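Local atomic coordinates of ECF RNA polymerase sigma factor SigD (Mycobacterium tuberculosis, PDB entry 3VFZ), a protein that probably directs RNA polymerase to specific promoters as an extracytoplasmic-function sigma factor, here as the domain that binds the -35 promoter element. Residues I41-V46 / V66-A71. Residues are numbered along the deposited sequence; the frame is centred on the assembly and turned at random.
Sequences ILRVVV and VAQHRA
Arg43 and Gln68 carry this contact between two helical segments whose backbones stay well apart: the closest CA pair, Arg43 CA to Gln68 CA, is separated by 9.3 Å, and side chains bridge the gap. Only these two residues lose surface to the other segment, 85 Å² in all, and both are partly exposed, which marks a small contact at the surface. The Gln68 chain runs straight out from CG, bringing the end of its amide to the arginine. Bends at chi2 and chi3 (-78° and -76°) curl the Arg43 chain, leaving NE as the guanidinium atom nearest the amide, while the rest of the group leads away from it. The amide end comes in at the rim of the guanidinium, close to its plane, on the NE side; with the planes 37° apart, the two groups are not stacked face to face. In the model, Arg43 NE lies 2.7 Å from Gln68 NE2. As two nitrogens so close would both be donors, the amide is probably turned over, and with its oxygen in that place the pair may be a hydrogen bond. Arg43 CG and CD lie alongside the same amide position, whichever atom truly occupies it. At the other end of the guanidinium, Arg43 NH1 is hydrogen-bonded to Leu48 O, so the group spans from the turn after its own helix to Gln68. Within 41-46 the helix widens into a pi-type turn, with Val46 N bonded to Ile41 O at 3.0 Å. In this sigma-70 region 4 domain, the contact is a small surface bridge between helix 34-46 and helix 61-80, the latter contributing to the predicted helix-turn-helix, while Arg43 also packs on Ala50 and Thr53 of the intervening helix 50-57, and Gln68 on Ile39 of helix 34-46.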
loop_
_atom_site.group_PDB
_atom_site.type_symbol
_atom_site.label_atom_id
_atom_site.label_comp_id
_atom_site.label_asym_id
_atom_site.label_seq_id
_atom_site.Cartn_x
_atom_site.Cartn_y
_atom_site.Cartn_z
ATOM N N ILE A 41 2.510 -2.487 2.688
ATOM C CA ILE A 41 3.441 -3.137 3.616
ATOM C C ILE A 41 3.625 -4.619 3.267
ATOM O O ILE A 41 4.758 -5.114 3.195
ATOM C CB ILE A 41 3.027 -2.953 5.075
ATOM C CG1 ILE A 41 3.066 -1.473 5.465
ATOM C CG2 ILE A 41 3.933 -3.753 5.997
ATOM C CD1 ILE A 41 2.430 -1.218 6.852
ATOM N N LEU A 42 2.514 -5.320 3.045
ATOM C CA LEU A 42 2.540 -6.742 2.669
ATOM C C LEU A 42 3.277 -7.028 1.349
ATOM O O LEU A 42 4.118 -7.946 1.279
ATOM C CB LEU A 42 1.115 -7.306 2.635
ATOM C CG LEU A 42 0.437 -7.477 4.011
ATOM C CD1 LEU A 42 -0.983 -8.046 3.863
ATOM C CD2 LEU A 42 1.265 -8.378 4.948
ATOM N N ARG A 43 2.974 -6.249 0.311
ATOM C CA ARG A 43 3.582 -6.453 -1.001
ATOM C C ARG A 43 5.054 -6.064 -1.016
ATOM O O ARG A 43 5.872 -6.748 -1.623
ATOM C CB ARG A 43 2.877 -5.610 -2.076
ATOM C CG ARG A 43 1.460 -6.021 -2.374
ATOM C CD ARG A 43 1.436 -7.253 -3.276
ATOM N NE ARG A 43 1.746 -6.936 -4.673
ATOM C CZ ARG A 43 2.846 -7.324 -5.316
ATOM N NH1 ARG A 43 3.777 -8.049 -4.697
ATOM N NH2 ARG A 43 3.022 -6.981 -6.586
ATOM N N VAL A 44 5.378 -4.930 -0.406
ATOM C CA VAL A 44 6.689 -4.310 -0.630
ATOM C C VAL A 44 7.682 -4.705 0.450
ATOM O O VAL A 44 8.755 -5.201 0.147
ATOM C CB VAL A 44 6.591 -2.789 -0.715
ATOM C CG1 VAL A 44 7.992 -2.178 -0.779
ATOM C CG2 VAL A 44 5.764 -2.388 -1.947
ATOM N N VAL A 45 7.307 -4.514 1.710
ATOM C CA VAL A 45 8.215 -4.781 2.822
ATOM C C VAL A 45 8.314 -6.258 3.127
ATOM O O VAL A 45 9.412 -6.809 3.267
ATOM C CB VAL A 45 7.800 -4.027 4.086
ATOM C CG1 VAL A 45 8.696 -4.427 5.278
ATOM C CG2 VAL A 45 7.879 -2.538 3.831
ATOM N N VAL A 46 7.166 -6.911 3.222
ATOM C CA VAL A 46 7.150 -8.329 3.537
ATOM C C VAL A 46 7.384 -9.171 2.289
ATOM O O VAL A 46 8.055 -10.195 2.344
ATOM C CB VAL A 46 5.841 -8.742 4.199
ATOM C CG1 VAL A 46 5.824 -10.244 4.398
ATOM C CG2 VAL A 46 5.673 -8.009 5.524
ATOM N N VAL A 66 -5.977 -2.676 -7.911
ATOM C CA VAL A 66 -6.593 -1.347 -7.925
ATOM C C VAL A 66 -6.172 -0.496 -6.740
ATOM O O VAL A 66 -5.837 0.677 -6.896
ATOM C CB VAL A 66 -8.129 -1.447 -7.924
ATOM C CG1 VAL A 66 -8.752 -0.069 -7.774
ATOM C CG2 VAL A 66 -8.597 -2.114 -9.193
ATOM N N ALA A 67 -6.197 -1.095 -5.551
ATOM C CA ALA A 67 -5.738 -0.416 -4.345
ATOM C C ALA A 67 -4.275 0.019 -4.459
ATOM O O ALA A 67 -3.898 1.067 -3.946
ATOM C CB ALA A 67 -5.917 -1.343 -3.128
ATOM N N GLN A 68 -3.447 -0.813 -5.089
ATOM C CA GLN A 68 -2.029 -0.477 -5.302
ATOM C C GLN A 68 -1.928 0.774 -6.148
ATOM O O GLN A 68 -1.227 1.718 -5.797
ATOM C CB GLN A 68 -1.304 -1.622 -6.023
ATOM C CG GLN A 68 -1.030 -2.812 -5.126
ATOM C CD GLN A 68 -0.395 -3.971 -5.878
ATOM O OE1 GLN A 68 -0.262 -3.947 -7.105
ATOM N NE2 GLN A 68 0.005 -4.982 -5.144
ATOM N N HIS A 69 -2.661 0.775 -7.253
ATOM C CA HIS A 69 -2.690 1.929 -8.154
ATOM C C HIS A 69 -3.135 3.192 -7.424
ATOM O O HIS A 69 -2.490 4.238 -7.528
ATOM C CB HIS A 69 -3.594 1.658 -9.359
ATOM C CG HIS A 69 -2.983 0.746 -10.376
ATOM N ND1 HIS A 69 -1.829 1.064 -11.062
ATOM C CD2 HIS A 69 -3.372 -0.467 -10.836
ATOM C CE1 HIS A 69 -1.529 0.081 -11.894
ATOM N NE2 HIS A 69 -2.450 -0.860 -11.776
ATOM N N ARG A 70 -4.232 3.102 -6.677
ATOM C CA ARG A 70 -4.733 4.268 -5.950
ATOM C C ARG A 70 -3.709 4.752 -4.920
ATOM O O ARG A 70 -3.510 5.956 -4.739
ATOM C CB ARG A 70 -6.055 3.942 -5.261
ATOM C CG ARG A 70 -7.166 3.604 -6.259
ATOM C CD ARG A 70 -8.543 3.765 -5.669
ATOM N NE ARG A 70 -9.585 3.285 -6.582
ATOM C CZ ARG A 70 -9.835 3.799 -7.786
ATOM N NH1 ARG A 70 -9.117 4.815 -8.248
ATOM N NH2 ARG A 70 -10.807 3.290 -8.533
ATOM N N ALA A 71 -3.064 3.807 -4.245
ATOM C CA ALA A 71 -2.055 4.154 -3.241
ATOM C C ALA A 71 -0.844 4.869 -3.828
ATOM O O ALA A 71 -0.399 5.882 -3.300
ATOM C CB ALA A 71 -1.604 2.915 -2.473
#